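Local coordinates for flagellar hook-associated protein (Burkholderia pseudomallei, PDB 4UT1) that probably serves as a structural component of the bacterial flagellum, forming part of the junction between the hook and the filament, at residues 181-186 with 209-214; 243-248 with 266-271; 472-477 with 536-541; 482-487 with 552-557. All blocks are in the same frame, centred on the assembly; numbering follows the deposited sequence.

Contact 1: residues 181-186 with 209-214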
# COMPACT_ATOMS: atom_id res chain seq x y z
N SER A 181 40.17 8.60 -9.13
CA SER A 181 41.33 8.29 -9.94
C SER A 181 42.19 9.54 -10.17
O SER A 181 43.42 9.47 -10.10
CB SER A 181 40.91 7.69 -11.28
OG SER A 181 42.04 7.52 -12.12
N GLN A 182 41.55 10.67 -10.42
CA GLN A 182 42.27 11.93 -10.65
C GLN A 182 43.06 12.36 -9.42
O GLN A 182 44.20 12.82 -9.52
CB GLN A 182 41.32 13.06 -11.03
CG GLN A 182 40.67 12.92 -12.37
CD GLN A 182 39.68 14.05 -12.62
OE1 GLN A 182 39.81 15.14 -12.06
NE2 GLN A 182 38.67 13.79 -13.46
N ILE A 183 42.44 12.20 -8.26
CA ILE A 183 43.05 12.59 -7.00
C ILE A 183 44.23 11.67 -6.65
O ILE A 183 45.27 12.14 -6.18
CB ILE A 183 42.00 12.60 -5.87
CG1 ILE A 183 40.99 13.74 -6.10
CG2 ILE A 183 42.68 12.74 -4.51
CD1 ILE A 183 39.68 13.58 -5.32
N ALA A 184 44.08 10.36 -6.89
CA ALA A 184 45.21 9.45 -6.69
C ALA A 184 46.36 9.83 -7.64
O ALA A 184 47.52 9.85 -7.23
CB ALA A 184 44.80 8.00 -6.92
N GLN A 185 46.01 10.12 -8.90
CA GLN A 185 47.01 10.52 -9.90
C GLN A 185 47.74 11.78 -9.45
O GLN A 185 48.96 11.89 -9.61
CB GLN A 185 46.35 10.75 -11.27
CG GLN A 185 46.04 9.48 -12.07
CD GLN A 185 45.29 9.76 -13.37
OE1 GLN A 185 45.86 10.29 -14.32
NE2 GLN A 185 44.02 9.39 -13.42
N LEU A 186 46.99 12.72 -8.89
CA LEU A 186 47.55 13.99 -8.44
C LEU A 186 48.40 13.84 -7.19
O LEU A 186 49.43 14.51 -7.06
CB LEU A 186 46.42 15.01 -8.20
CG LEU A 186 45.79 15.49 -9.51
CD1 LEU A 186 44.50 16.29 -9.29
CD2 LEU A 186 46.79 16.33 -10.31
N LEU A 209 40.15 21.13 -6.59
CA LEU A 209 38.96 21.23 -7.43
C LEU A 209 38.33 19.86 -7.63
O LEU A 209 37.11 19.74 -7.70
CB LEU A 209 39.31 21.85 -8.78
CG LEU A 209 38.18 21.81 -9.82
CD1 LEU A 209 36.91 22.46 -9.28
CD2 LEU A 209 38.62 22.49 -11.12
N ALA A 210 39.17 18.84 -7.70
CA ALA A 210 38.68 17.47 -7.84
C ALA A 210 37.90 17.06 -6.60
O ALA A 210 36.81 16.50 -6.69
CB ALA A 210 39.84 16.51 -8.10
N VAL A 211 38.46 17.36 -5.42
CA VAL A 211 37.78 17.05 -4.17
C VAL A 211 36.45 17.78 -4.07
O VAL A 211 35.46 17.23 -3.57
CB VAL A 211 38.64 17.41 -2.95
CG1 VAL A 211 37.81 17.34 -1.67
CG2 VAL A 211 39.86 16.50 -2.86
N SER A 212 36.43 19.02 -4.55
CA SER A 212 35.21 19.82 -4.56
C SER A 212 34.15 19.13 -5.37
O SER A 212 33.07 18.80 -4.87
CB SER A 212 35.48 21.22 -5.11
OG SER A 212 34.25 21.91 -5.37
N LYS A 213 34.48 18.90 -6.64
CA LYS A 213 33.59 18.19 -7.55
C LYS A 213 33.12 16.88 -6.93
O LYS A 213 31.93 16.57 -6.96
CB LYS A 213 34.27 17.94 -8.89
CG LYS A 213 34.79 19.20 -9.59
CD LYS A 213 33.74 20.31 -9.68
CE LYS A 213 32.64 19.98 -10.68
NZ LYS A 213 31.75 21.16 -10.94
N LEU A 214 34.04 16.12 -6.35
CA LEU A 214 33.70 14.85 -5.71
C LEU A 214 32.67 14.99 -4.57
O LEU A 214 31.74 14.18 -4.47
CB LEU A 214 34.99 14.19 -5.19
CG LEU A 214 34.82 12.91 -4.35
CD1 LEU A 214 34.08 11.83 -5.14
CD2 LEU A 214 36.18 12.40 -3.90
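Ile-183 is the bump of this helix-helix contact, and Ala-210 supplies the hollow beside it. The two segments belong to helix 134-193 and helix 201-215; the axes of these short segments approach to 9.7 Å, nearly antiparallel at 160°. Because Ala-210 carries nothing beyond CB, the long isoleucine can come close to the opposite helix: Ile-183 CG1 lies 3.6 Å from Ala-210 CB. The branch then reaches onward past the alanine. With CG1 beside the backbone N (chi1 -68°) and the chain extended beyond it, the terminal CD1 is carried into a notch bordered by Ala-210, Val-211 and Leu-214. Ile-183 CD1 touches Val-211 CG2 at 3.8 Å and Leu-214 CD2 at 4.0 Å; the isoleucine crosses both of these side chains at about a right angle, its end methyl meeting one methyl of each. Branched residues suit these places because their methyl groups form the walls of the notch.

At the partly exposed margin lies Gln-182, whose OE1 comes no closer than 4.2 Å to Ala-210 CB; a polar residue is appropriate at such an edge. Val-211 and Leu-214 also face the sheet, touching residues of strands 220-225 and 228-233, while Leu-186 continues the packing along helix 201-215 against Leu-203. Segment 181-186 falls in a predicted coiled coil. The close contacts, within about 4.0 Å, are all between hydrocarbon groups, which implies that these helices are held together here by burial of hydrocarbon and fit of shape, with the polar groups kept to the margins.

Contact 2: residues 243-248 with 266-271. With EDO (1,2-ethanediol), chain E.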
# COMPACT_ATOMS: atom_id res chain seq x y z
N ASN A 243 48.52 6.94 -3.82
CA ASN A 243 48.43 6.98 -5.27
C ASN A 243 47.59 5.85 -5.83
O ASN A 243 47.66 5.54 -7.02
CB ASN A 243 49.84 6.96 -5.91
CG ASN A 243 50.66 5.74 -5.51
OD1 ASN A 243 50.11 4.74 -5.05
ND2 ASN A 243 51.97 5.81 -5.71
N ALA A 244 46.76 5.24 -4.97
CA ALA A 244 45.78 4.25 -5.38
C ALA A 244 44.36 4.79 -5.15
O ALA A 244 44.12 5.56 -4.23
CB ALA A 244 45.98 2.94 -4.63
N SER A 245 43.44 4.39 -6.01
CA SER A 245 42.03 4.73 -5.79
C SER A 245 41.16 3.47 -5.74
O SER A 245 41.56 2.41 -6.23
CB SER A 245 41.54 5.68 -6.88
OG SER A 245 41.35 5.01 -8.12
N TYR A 246 39.98 3.60 -5.14
CA TYR A 246 39.03 2.50 -5.06
C TYR A 246 37.85 2.76 -5.99
O TYR A 246 37.33 3.87 -6.05
CB TYR A 246 38.51 2.33 -3.63
CG TYR A 246 39.50 1.79 -2.61
CD1 TYR A 246 40.59 2.54 -2.20
CD2 TYR A 246 39.32 0.54 -2.03
CE1 TYR A 246 41.48 2.06 -1.27
CE2 TYR A 246 40.21 0.04 -1.09
CZ TYR A 246 41.29 0.82 -0.71
OH TYR A 246 42.18 0.34 0.22
N GLN A 247 37.41 1.73 -6.70
CA GLN A 247 36.29 1.85 -7.63
C GLN A 247 34.96 1.49 -6.98
O GLN A 247 34.85 0.46 -6.35
CB GLN A 247 36.50 0.95 -8.84
CG GLN A 247 37.19 1.64 -10.00
CD GLN A 247 36.65 1.17 -11.34
OE1 GLN A 247 36.46 1.97 -12.26
NE2 GLN A 247 36.40 -0.13 -11.45
N LEU A 248 33.97 2.36 -7.13
CA LEU A 248 32.61 2.01 -6.73
C LEU A 248 31.88 1.47 -7.94
O LEU A 248 32.26 1.74 -9.09
CB LEU A 248 31.88 3.23 -6.17
CG LEU A 248 32.56 3.94 -4.99
CD1 LEU A 248 31.77 5.17 -4.60
CD2 LEU A 248 32.75 2.99 -3.79
N GLY A 266 36.87 -2.92 -4.36
CA GLY A 266 38.27 -2.92 -3.95
C GLY A 266 39.06 -1.86 -4.70
O GLY A 266 38.48 -0.96 -5.29
N VAL A 267 40.38 -1.97 -4.68
CA VAL A 267 41.20 -1.01 -5.42
C VAL A 267 40.96 -1.12 -6.91
O VAL A 267 40.70 -2.21 -7.42
CB VAL A 267 42.71 -1.20 -5.15
CG1 VAL A 267 43.03 -0.91 -3.71
CG2 VAL A 267 43.12 -2.61 -5.54
N ALA A 268 41.05 0.01 -7.59
CA ALA A 268 40.85 0.05 -9.03
C ALA A 268 41.98 -0.66 -9.76
O ALA A 268 43.14 -0.59 -9.35
CB ALA A 268 40.74 1.50 -9.51
N GLY A 269 41.63 -1.35 -10.84
CA GLY A 269 42.59 -2.01 -11.71
C GLY A 269 43.03 -3.39 -11.25
O GLY A 269 43.94 -3.98 -11.84
N SER A 270 42.39 -3.93 -10.21
CA SER A 270 42.89 -5.16 -9.60
C SER A 270 42.58 -6.41 -10.42
O SER A 270 41.59 -6.46 -11.15
CB SER A 270 42.32 -5.31 -8.19
OG SER A 270 40.90 -5.38 -8.24
N ALA A 271 43.46 -7.40 -10.31
CA ALA A 271 43.16 -8.74 -10.80
C ALA A 271 42.25 -9.41 -9.79
O ALA A 271 42.56 -9.44 -8.59
CB ALA A 271 44.43 -9.55 -11.00
C1 EDO E . 38.15 4.26 -11.19
O1 EDO E . 38.65 5.14 -12.20
C2 EDO E . 39.06 4.24 -9.97
O2 EDO E . 38.74 5.29 -9.05
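Tyr-246 and Val-267 form an antiparallel, non-hydrogen-bonded pair between strand 244-252 and the corner where the chain leaves strand 260-265 of an antiparallel beta sheet that packs against helix 134-193. The chain turns at Gly-266, whose backbone angles (phi 91°) would jam a side chain against the preceding carbonyl, and a type II turn follows from Val-267 to Ser-270. Gly-269, with positive phi, suits that turn.

Two backbone hydrogen bonds flank the pair. Ala-268 N gives an almost straight one to Ser-245 O at 2.8 Å, and Gln-247 N gives a longer one to Gly-266 O at 3.2 Å. Close CA-H...O contacts join the same carbonyls to Val-267 and Tyr-246.

Apolar contact is made chiefly by the tyrosine ring. Val-267 CG1 sits over one face, 4.0 Å from the ring centroid of Tyr-246 and displaced toward the rim, a CH-pi contact. The valine methyl gets there because CG1 stands beside its own backbone N (chi1 -65°). A flat, broad ring is well suited to spread over the corner, and it also touches Pro-238 and Val-241 on the neighbouring strand. On the side of the strand away from the ring, beside Ser-245, Gln-247 CG packs on Ala-268 CB at 3.6 Å; the small alanine lets the bent glutamine chain lie close.

Polar side-chain contact involves a bound 1,2-ethanediol, probably from the crystallisation liquor, which also hydrogen-bonds to Thr-180 OG1 and the backbone O of Asn-177 on helix 134-193. Its O2 lies 2.8 Å from Ser-245 OG, joined to it by a hydrogen bond.

Contact 3: residues 472-477 with 536-541. With EDO (1,2-ethanediol), chain R.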
# COMPACT_ATOMS: atom_id res chain seq x y z
N GLY A 472 -20.99 -13.93 3.09
CA GLY A 472 -21.26 -15.34 3.27
C GLY A 472 -22.73 -15.67 3.50
O GLY A 472 -23.03 -16.72 4.05
N TYR A 473 -23.62 -14.79 3.07
CA TYR A 473 -25.05 -15.05 3.19
C TYR A 473 -25.44 -16.27 2.37
O TYR A 473 -24.78 -16.61 1.38
CB TYR A 473 -25.88 -13.83 2.73
CG TYR A 473 -26.01 -13.75 1.23
CD1 TYR A 473 -25.02 -13.13 0.46
CD2 TYR A 473 -27.09 -14.33 0.57
CE1 TYR A 473 -25.12 -13.08 -0.90
CE2 TYR A 473 -27.20 -14.27 -0.79
CZ TYR A 473 -26.20 -13.65 -1.53
OH TYR A 473 -26.31 -13.60 -2.89
N GLN A 474 -26.49 -16.94 2.80
CA GLN A 474 -27.11 -18.01 2.04
C GLN A 474 -28.62 -17.85 2.09
O GLN A 474 -29.17 -17.49 3.13
CB GLN A 474 -26.71 -19.38 2.60
CG GLN A 474 -25.27 -19.74 2.30
CD GLN A 474 -24.92 -21.14 2.77
OE1 GLN A 474 -23.87 -21.66 2.42
NE2 GLN A 474 -25.80 -21.74 3.58
N LEU A 475 -29.28 -18.11 0.97
CA LEU A 475 -30.73 -18.14 0.96
C LEU A 475 -31.23 -19.53 0.59
O LEU A 475 -30.91 -20.05 -0.48
CB LEU A 475 -31.29 -17.11 -0.02
CG LEU A 475 -31.24 -15.64 0.39
CD1 LEU A 475 -31.70 -14.77 -0.77
CD2 LEU A 475 -32.12 -15.39 1.61
N PRO A 476 -32.04 -20.14 1.46
CA PRO A 476 -32.58 -21.46 1.13
C PRO A 476 -33.47 -21.36 -0.11
O PRO A 476 -33.88 -20.26 -0.47
CB PRO A 476 -33.38 -21.83 2.37
CG PRO A 476 -33.82 -20.50 2.94
CD PRO A 476 -32.69 -19.55 2.64
N SER A 477 -33.76 -22.49 -0.75
CA SER A 477 -34.49 -22.47 -2.02
C SER A 477 -35.93 -22.01 -1.85
O SER A 477 -36.52 -21.46 -2.78
CB SER A 477 -34.45 -23.86 -2.67
OG SER A 477 -34.73 -24.88 -1.72
N GLN A 536 -21.45 -22.81 12.11
CA GLN A 536 -20.60 -21.95 11.28
C GLN A 536 -19.30 -22.68 10.96
O GLN A 536 -18.68 -23.23 11.86
CB GLN A 536 -20.29 -20.62 12.00
CG GLN A 536 -21.48 -19.71 12.18
CD GLN A 536 -21.87 -19.01 10.89
OE1 GLN A 536 -21.02 -18.64 10.09
NE2 GLN A 536 -23.17 -18.83 10.69
N PRO A 537 -18.89 -22.67 9.68
CA PRO A 537 -19.58 -22.05 8.55
C PRO A 537 -20.91 -22.73 8.22
O PRO A 537 -21.12 -23.89 8.58
CB PRO A 537 -18.60 -22.21 7.39
CG PRO A 537 -17.78 -23.39 7.76
CD PRO A 537 -17.64 -23.32 9.25
N ALA A 538 -21.78 -22.01 7.53
CA ALA A 538 -23.11 -22.49 7.22
C ALA A 538 -23.10 -23.71 6.30
O ALA A 538 -22.51 -23.69 5.22
CB ALA A 538 -23.92 -21.38 6.59
N PRO A 539 -23.77 -24.79 6.72
CA PRO A 539 -23.98 -25.93 5.83
C PRO A 539 -24.89 -25.52 4.69
O PRO A 539 -25.68 -24.57 4.84
CB PRO A 539 -24.65 -26.97 6.74
CG PRO A 539 -24.35 -26.54 8.13
CD PRO A 539 -24.28 -25.04 8.08
N SER A 540 -24.79 -26.21 3.56
CA SER A 540 -25.61 -25.89 2.39
C SER A 540 -27.10 -25.88 2.74
O SER A 540 -27.57 -26.74 3.47
CB SER A 540 -25.33 -26.88 1.26
OG SER A 540 -25.99 -26.49 0.07
N GLY A 541 -27.83 -24.90 2.22
CA GLY A 541 -29.27 -24.86 2.39
C GLY A 541 -29.76 -24.17 3.65
O GLY A 541 -30.96 -23.99 3.83
C1 EDO R . -19.88 -12.85 -0.47
O1 EDO R . -19.51 -12.54 0.88
C2 EDO R . -20.48 -14.25 -0.50
O2 EDO R . -21.74 -14.25 0.18
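A single glutamine amide does most of the joining here: Gln-474 reaches from a short strand into a loop rich in proline and grips its backbone. Its NE2 donates to Pro-539 O at 3.1 Å, and the bond is nearly straight (166°). The acceptor lies in the plane of the amide, yet the donor stands above the plane of the proline carbonyl and misses its lone pairs. The same NE2 also bonds to Val-542 O, its stronger partner, so one amide nitrogen serves two carbonyls of the loop. CG stands beside the backbone N (chi1 -72°) and the chain extends beyond it, a reach for which glutamine is long enough.

Against the face of the amide lies the Ala-538 methyl, its CB 3.6 Å from Gln-474 NE2, small enough to let the group settle there. Pro-476 CB meets Gly-541 O at 3.6 Å. Gly-541 has positive phi (87°), where a side chain would collide with the preceding carbonyl.

Prolines, with no N-H to give to a neighbouring strand, suit an irregular loop of the D3 region; two of its carbonyls are taken by Gln-474. The chemistry implies a polar clasp at the surface, with little apolar burial.

Contact 4: residues 482-487 with 552-557. With EDO (1,2-ethanediol), chain U.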
# COMPACT_ATOMS: atom_id res chain seq x y z
N LEU A 482 -42.69 -15.73 8.24
CA LEU A 482 -42.79 -15.46 9.66
C LEU A 482 -44.25 -15.17 9.94
O LEU A 482 -44.91 -14.54 9.14
CB LEU A 482 -41.91 -14.29 10.06
CG LEU A 482 -40.44 -14.47 9.65
CD1 LEU A 482 -39.64 -13.28 10.11
CD2 LEU A 482 -39.90 -15.79 10.23
N ALA A 483 -44.73 -15.62 11.09
CA ALA A 483 -46.10 -15.35 11.51
C ALA A 483 -46.09 -14.81 12.94
O ALA A 483 -45.33 -15.29 13.79
CB ALA A 483 -46.95 -16.61 11.41
N TYR A 484 -46.93 -13.81 13.21
CA TYR A 484 -46.99 -13.20 14.53
C TYR A 484 -48.14 -13.77 15.35
O TYR A 484 -49.27 -13.84 14.88
CB TYR A 484 -47.14 -11.69 14.41
CG TYR A 484 -47.24 -10.91 15.72
CD1 TYR A 484 -46.15 -10.78 16.55
CD2 TYR A 484 -48.43 -10.26 16.08
CE1 TYR A 484 -46.22 -10.04 17.72
CE2 TYR A 484 -48.51 -9.51 17.24
CZ TYR A 484 -47.41 -9.41 18.06
OH TYR A 484 -47.46 -8.67 19.22
N ASN A 485 -47.84 -14.16 16.58
CA ASN A 485 -48.88 -14.59 17.50
C ASN A 485 -49.15 -13.49 18.53
O ASN A 485 -48.29 -13.18 19.34
CB ASN A 485 -48.46 -15.89 18.18
CG ASN A 485 -49.54 -16.44 19.07
OD1 ASN A 485 -49.66 -16.03 20.22
ND2 ASN A 485 -50.34 -17.36 18.55
N ALA A 486 -50.34 -12.87 18.49
CA ALA A 486 -50.60 -11.71 19.34
C ALA A 486 -50.74 -12.08 20.82
O ALA A 486 -50.43 -11.28 21.71
CB ALA A 486 -51.87 -10.96 18.86
N ALA A 487 -51.19 -13.30 21.07
CA ALA A 487 -51.41 -13.76 22.45
C ALA A 487 -50.08 -13.84 23.22
O ALA A 487 -49.97 -13.37 24.35
CB ALA A 487 -52.12 -15.10 22.46
N GLY A 552 -43.96 -1.55 14.16
CA GLY A 552 -45.41 -1.55 14.14
C GLY A 552 -46.03 -2.74 14.86
O GLY A 552 -45.34 -3.54 15.50
N THR A 553 -47.35 -2.85 14.74
CA THR A 553 -48.11 -3.87 15.45
C THR A 553 -48.83 -4.81 14.49
O THR A 553 -49.93 -4.50 14.01
CB THR A 553 -49.15 -3.23 16.39
OG1 THR A 553 -48.48 -2.32 17.28
CG2 THR A 553 -49.89 -4.28 17.20
N PRO A 554 -48.22 -5.98 14.21
CA PRO A 554 -48.93 -6.95 13.37
C PRO A 554 -50.19 -7.44 14.09
O PRO A 554 -50.20 -7.48 15.32
CB PRO A 554 -47.91 -8.09 13.21
CG PRO A 554 -46.59 -7.57 13.76
CD PRO A 554 -46.97 -6.53 14.77
N ALA A 555 -51.22 -7.80 13.34
CA ALA A 555 -52.39 -8.46 13.91
C ALA A 555 -52.05 -9.93 14.13
O ALA A 555 -51.03 -10.41 13.64
CB ALA A 555 -53.59 -8.33 13.00
N ASP A 556 -52.89 -10.64 14.87
CA ASP A 556 -52.68 -12.07 15.08
C ASP A 556 -52.75 -12.77 13.73
O ASP A 556 -53.65 -12.51 12.93
CB ASP A 556 -53.73 -12.65 16.05
CG ASP A 556 -53.47 -14.12 16.39
OD1 ASP A 556 -52.36 -14.43 16.87
OD2 ASP A 556 -54.35 -14.95 16.14
N GLY A 557 -51.75 -13.61 13.45
CA GLY A 557 -51.69 -14.34 12.20
C GLY A 557 -51.03 -13.61 11.03
O GLY A 557 -50.86 -14.20 9.98
C1 EDO U . -53.30 -13.22 8.63
O1 EDO U . -53.68 -13.60 7.31
C2 EDO U . -54.14 -12.06 9.12
O2 EDO U . -53.80 -11.74 10.47
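Tyr-484 and Pro-554, both buried, make the tight half of this contact. Pro-554 CG sits over one face of the Tyr-484 ring, displaced toward its rim, 4.1 Å from the centroid in a CH-pi contact, and the two side chains cross at about a right angle. Tyr-484 points its ring across to the loop because CG is anti to the backbone N (chi1 179°). Pro-554 CB also packs on Tyr-484 CD2 at 3.6 Å, and the closest approach of the ring is Tyr-484 CE2 to Pro-554 O at 3.3 Å. At the ring edge, in its plane, Ala-555 O approaches Tyr-484 CD2 to 3.6 Å, so carbonyl oxygen meets aromatic C-H. A flat ring and a rigid proline suit this place, and Leu-491 of the adjoining strand touches the tyrosine too.

The outer half is polar, and its Asp-556, Gly-557 and Ala-486 are exposed, so their bonds lie on the solvent side. Gly-557 N donates to Tyr-484 O at 2.9 Å, while Asp-556 OD1 accepts from Ala-486 N at 3.0 Å, met on the anti side and slightly out of the carboxylate plane. Asp-556 CB also lies 3.8 Å from Ala-486 CB, a bare methyl that allows the approach. Asn-485, whose amide oxygen bonds to Ser-488 N, lies side by side with the aspartate, their planes 88° apart. Gly-557 adopts phi 86°, a conformation that a side chain would obstruct.

Here the loop between strands 546-551 and 559-564 is fastened to the end of strand 480-485, just before 559-564 pairs with that strand in the antiparallel sheet of the D3 region.

Overall arrangement
The four contacts fall into two groups at opposite sides of the chain's centre. Contacts 1 and 2 share the helical-domain range and touch directly: their centres are 14 Å apart, and Ala-184 CB packs 3.7 Å from Asn-243 C. Helix 134-193 is thus shared, meeting helix 201-215 in contact 1 and the sheet in contact 2. Contacts 3 and 4 lie in the D3 region with centres 27 Å apart and nearest atoms about 11 Å apart; their segments alternate along the chain, and strands 473-474 and 480-485 follow one another. Between the groups the distance is large, about 95 Å between the centres of contacts 1 and 4, consistent with an elongated structural protein.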